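Local coordinates for protein polyketide synthase/nonribosomal peptide synthetase hybrid RzxB (Pseudomonas fluorescens, PDB 5IL6) that probably dehydrates beta-hydroxyacyl intermediates through the dehydratase domain of a modular synthase that builds the macrolactone rhizoxin, at residues C157-Y168 and D208-A216. Numbering follows the deposited sequence. Where two conformers were deposited one is given.
Sequences CYQRFAAMGIEY and DAAMQGVMA
The hydroxyl of Tyr158 donates a hydrogen bond to Gln212 OE1 (2.7 Å between OH and OE1), meeting the oxygen in its carbonyl plane at a C=O...O angle of 157°. Leu175 N gives this hydroxyl a second partner. Beyond CG the Gln212 chain is extended, which carries its amide out between the two tyrosines, nearly upright against the Tyr158 ring. Its nitrogen lies over one face of Tyr168, offset toward the rim, with NE2 3.3 Å from CE1. The same NE2 donates to Asp208 OD2 at 2.8 Å, reaching that oxygen from above the carboxylate plane, and also bonds to His172 O. With both ends engaged, the amide is fixed against flipping. An alanine in place of Gln212 would probably leave the Tyr158 hydroxyl without its acceptor, uncover a face of Tyr168 and set the Asp208 carboxylate freer to turn. A water joins Tyr168 OH to Asp208 OD1.

Farther along, Met215 folds back on itself, bent at chi2 (59°) and chi3 (74°), and lays its methyl over Phe161: CE sits 3.7 Å from the ring centroid in a CH-pi contact, while the more distant sulfur makes it a Met-aromatic pair. Tyr168 OH lies above the opposite face, and Gln212 O meets the edge of the Phe161 ring in plane, 3.5 Å from Phe161 CZ. Cys157 CB packs on Met215 CG at 3.8 Å, Arg160 CG lies against the sulfur, and the methyl of Met164 meets that of Met215 tip to tip.

The contact thus seats helix 154-164 and strand 166-168 against helix 204-212 and the residues that follow it within a hotdog-type dehydratase fold. Strand 175-181 lies alongside, with Leu178 touching Cys157 and Ala216, while Met211 turns to helix 53-67 and strand 274-284.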
loop_
_atom_site.group_PDB
_atom_site.type_symbol
_atom_site.label_atom_id
_atom_site.label_comp_id
_atom_site.label_asym_id
_atom_site.label_seq_id
_atom_site.Cartn_x
_atom_site.Cartn_y
_atom_site.Cartn_z
ATOM N N CYS A 157 9.646 1.113 16.942
ATOM C CA CYS A 157 8.614 0.610 16.042
ATOM C C CYS A 157 9.162 -0.494 15.145
ATOM O O CYS A 157 8.530 -1.545 14.983
ATOM C CB CYS A 157 8.039 1.754 15.206
ATOM S SG CYS A 157 7.101 2.973 16.167
ATOM N N TYR A 158 10.337 -0.277 14.549
ATOM C CA TYR A 158 10.915 -1.307 13.694
ATOM C C TYR A 158 11.318 -2.537 14.495
ATOM O O TYR A 158 11.247 -3.660 13.983
ATOM C CB TYR A 158 12.108 -0.750 12.917
ATOM C CG TYR A 158 11.688 0.156 11.780
ATOM C CD1 TYR A 158 10.883 -0.325 10.754
ATOM C CD2 TYR A 158 12.094 1.487 11.729
ATOM C CE1 TYR A 158 10.485 0.489 9.713
ATOM C CE2 TYR A 158 11.702 2.314 10.684
ATOM C CZ TYR A 158 10.896 1.805 9.679
ATOM O OH TYR A 158 10.492 2.604 8.632
ATOM N N GLN A 159 11.737 -2.356 15.750
ATOM C CA GLN A 159 12.042 -3.507 16.595
ATOM C C GLN A 159 10.786 -4.315 16.886
ATOM O O GLN A 159 10.839 -5.546 16.995
ATOM C CB GLN A 159 12.701 -3.054 17.900
ATOM C CG GLN A 159 12.077 -3.649 19.164
ATOM C CD GLN A 159 12.905 -3.399 20.409
ATOM O OE1 GLN A 159 13.322 -4.339 21.088
ATOM N NE2 GLN A 159 13.150 -2.134 20.719
ATOM N N ARG A 160 9.640 -3.642 17.017
ATOM C CA ARG A 160 8.392 -4.368 17.230
ATOM C C ARG A 160 7.980 -5.123 15.972
ATOM O O ARG A 160 7.563 -6.284 16.051
ATOM C CB ARG A 160 7.286 -3.407 17.672
ATOM C CG ARG A 160 6.023 -4.102 18.183
ATOM C CD ARG A 160 6.309 -4.999 19.383
ATOM N NE ARG A 160 7.014 -4.284 20.446
ATOM C CZ ARG A 160 6.426 -3.680 21.475
ATOM N NH1 ARG A 160 5.106 -3.698 21.610
ATOM N NH2 ARG A 160 7.166 -3.055 22.381
ATOM N N PHE A 161 8.075 -4.478 14.804
ATOM C CA PHE A 161 7.837 -5.186 13.550
ATOM C C PHE A 161 8.756 -6.393 13.431
ATOM O O PHE A 161 8.324 -7.483 13.036
ATOM C CB PHE A 161 8.046 -4.251 12.356
ATOM C CG PHE A 161 6.888 -3.332 12.087
ATOM C CD1 PHE A 161 5.634 -3.841 11.791
ATOM C CD2 PHE A 161 7.058 -1.958 12.109
ATOM C CE1 PHE A 161 4.569 -2.997 11.538
ATOM C CE2 PHE A 161 5.998 -1.109 11.855
ATOM C CZ PHE A 161 4.753 -1.630 11.568
ATOM N N ALA A 162 10.037 -6.212 13.755
ATOM C CA ALA A 162 10.988 -7.310 13.650
ATOM C C ALA A 162 10.633 -8.433 14.614
ATOM O O ALA A 162 10.798 -9.615 14.290
ATOM C CB ALA A 162 12.406 -6.800 13.913
ATOM N N ALA A 163 10.145 -8.083 15.809
ATOM C CA ALA A 163 9.753 -9.104 16.774
ATOM C C ALA A 163 8.571 -9.933 16.287
ATOM O O ALA A 163 8.438 -11.098 16.675
ATOM C CB ALA A 163 9.421 -8.453 18.118
ATOM N N MET A 164 7.705 -9.365 15.447
ATOM C CA MET A 164 6.588 -10.126 14.902
ATOM C C MET A 164 6.949 -10.855 13.612
ATOM O O MET A 164 6.136 -11.645 13.119
ATOM C CB MET A 164 5.363 -9.226 14.684
ATOM C CG MET A 164 5.478 -8.166 13.607
ATOM S SD MET A 164 3.928 -7.260 13.361
ATOM C CE MET A 164 3.473 -6.833 15.039
ATOM N N GLY A 165 8.132 -10.603 13.056
ATOM C CA GLY A 165 8.601 -11.312 11.883
ATOM C C GLY A 165 8.776 -10.489 10.622
ATOM O O GLY A 165 8.990 -11.076 9.554
ATOM N N ILE A 166 8.702 -9.164 10.701
ATOM C CA ILE A 166 8.777 -8.300 9.526
ATOM C C ILE A 166 10.068 -7.497 9.607
ATOM O O ILE A 166 10.282 -6.747 10.569
ATOM C CB ILE A 166 7.560 -7.368 9.423
ATOM C CG1 ILE A 166 6.262 -8.183 9.391
ATOM C CG2 ILE A 166 7.668 -6.492 8.175
ATOM C CD1 ILE A 166 5.008 -7.340 9.515
ATOM N N GLU A 167 10.923 -7.650 8.598
ATOM C CA GLU A 167 12.198 -6.950 8.522
ATOM C C GLU A 167 12.263 -6.169 7.218
ATOM O O GLU A 167 11.938 -6.705 6.154
ATOM C CB GLU A 167 13.366 -7.935 8.620
ATOM C CG GLU A 167 13.337 -8.772 9.888
ATOM C CD GLU A 167 14.646 -8.731 10.647
ATOM O OE1 GLU A 167 15.280 -9.796 10.798
ATOM O OE2 GLU A 167 15.043 -7.631 11.085
ATOM N N TYR A 168 12.687 -4.913 7.302
ATOM C CA TYR A 168 12.713 -4.016 6.155
ATOM C C TYR A 168 14.147 -3.674 5.777
ATOM O O TYR A 168 14.987 -3.425 6.647
ATOM C CB TYR A 168 11.958 -2.718 6.450
ATOM C CG TYR A 168 10.504 -2.897 6.809
ATOM C CD1 TYR A 168 9.542 -3.100 5.830
ATOM C CD2 TYR A 168 10.092 -2.838 8.132
ATOM C CE1 TYR A 168 8.211 -3.255 6.163
ATOM C CE2 TYR A 168 8.766 -2.990 8.473
ATOM C CZ TYR A 168 7.830 -3.197 7.488
ATOM O OH TYR A 168 6.506 -3.348 7.828
ATOM N N ASP A 208 3.922 2.029 1.693
ATOM C CA ASP A 208 4.220 1.046 2.729
ATOM C C ASP A 208 4.657 1.729 4.019
ATOM O O ASP A 208 4.203 1.358 5.108
ATOM C CB ASP A 208 5.294 0.076 2.228
ATOM C CG ASP A 208 5.624 -1.009 3.238
ATOM O OD1 ASP A 208 4.717 -1.789 3.591
ATOM O OD2 ASP A 208 6.799 -1.096 3.656
ATOM N N ALA A 209 5.514 2.748 3.915
ATOM C CA ALA A 209 5.955 3.474 5.103
ATOM C C ALA A 209 4.784 4.156 5.797
ATOM O O ALA A 209 4.732 4.213 7.032
ATOM C CB ALA A 209 7.020 4.502 4.725
ATOM N N ALA A 210 3.840 4.694 5.022
ATOM C CA ALA A 210 2.635 5.255 5.621
ATOM C C ALA A 210 1.920 4.214 6.473
ATOM O O ALA A 210 1.469 4.513 7.586
ATOM C CB ALA A 210 1.705 5.792 4.530
ATOM N N MET A 211 1.824 2.981 5.973
ATOM C CA MET A 211 1.183 1.914 6.734
ATOM C C MET A 211 2.018 1.518 7.945
ATOM O O MET A 211 1.467 1.205 9.007
ATOM C CB MET A 211 0.946 0.702 5.834
ATOM C CG MET A 211 -0.033 0.953 4.705
ATOM S SD MET A 211 -0.402 -0.554 3.789
ATOM C CE MET A 211 -1.120 0.127 2.301
ATOM N N GLN A 212 3.345 1.508 7.802
ATOM C CA GLN A 212 4.205 1.210 8.942
ATOM C C GLN A 212 3.919 2.142 10.109
ATOM O O GLN A 212 4.084 1.753 11.272
ATOM C CB GLN A 212 5.677 1.327 8.542
ATOM C CG GLN A 212 6.139 0.337 7.489
ATOM C CD GLN A 212 7.538 0.651 6.998
ATOM O OE1 GLN A 212 8.227 1.492 7.571
ATOM N NE2 GLN A 212 7.956 -0.006 5.922
ATOM N N GLY A 213 3.490 3.371 9.823
ATOM C CA GLY A 213 3.298 4.367 10.861
ATOM C C GLY A 213 2.257 3.997 11.895
ATOM O O GLY A 213 2.280 4.543 13.003
ATOM N N VAL A 214 1.347 3.074 11.571
ATOM C CA VAL A 214 0.311 2.704 12.529
ATOM C C VAL A 214 0.927 2.140 13.802
ATOM O O VAL A 214 0.303 2.192 14.868
ATOM C CB VAL A 214 -0.681 1.691 11.911
ATOM C CG1 VAL A 214 -1.253 2.218 10.592
ATOM C CG2 VAL A 214 -0.025 0.324 11.716
ATOM N N MET A 215 2.149 1.610 13.716
ATOM C CA MET A 215 2.796 1.043 14.892
ATOM C C MET A 215 2.966 2.079 15.993
ATOM O O MET A 215 3.048 1.721 17.173
ATOM C CB MET A 215 4.149 0.448 14.504
ATOM C CG MET A 215 4.880 -0.234 15.651
ATOM S SD MET A 215 3.905 -1.582 16.347
ATOM C CE MET A 215 4.078 -2.818 15.064
ATOM N N ALA A 216 3.028 3.365 15.635
ATOM C CA ALA A 216 3.097 4.410 16.650
ATOM C C ALA A 216 1.953 4.275 17.646
ATOM O O ALA A 216 2.115 4.563 18.838
ATOM C CB ALA A 216 3.063 5.790 15.991
HETATM O O HOH W 1 4.628 -3.130 5.747
#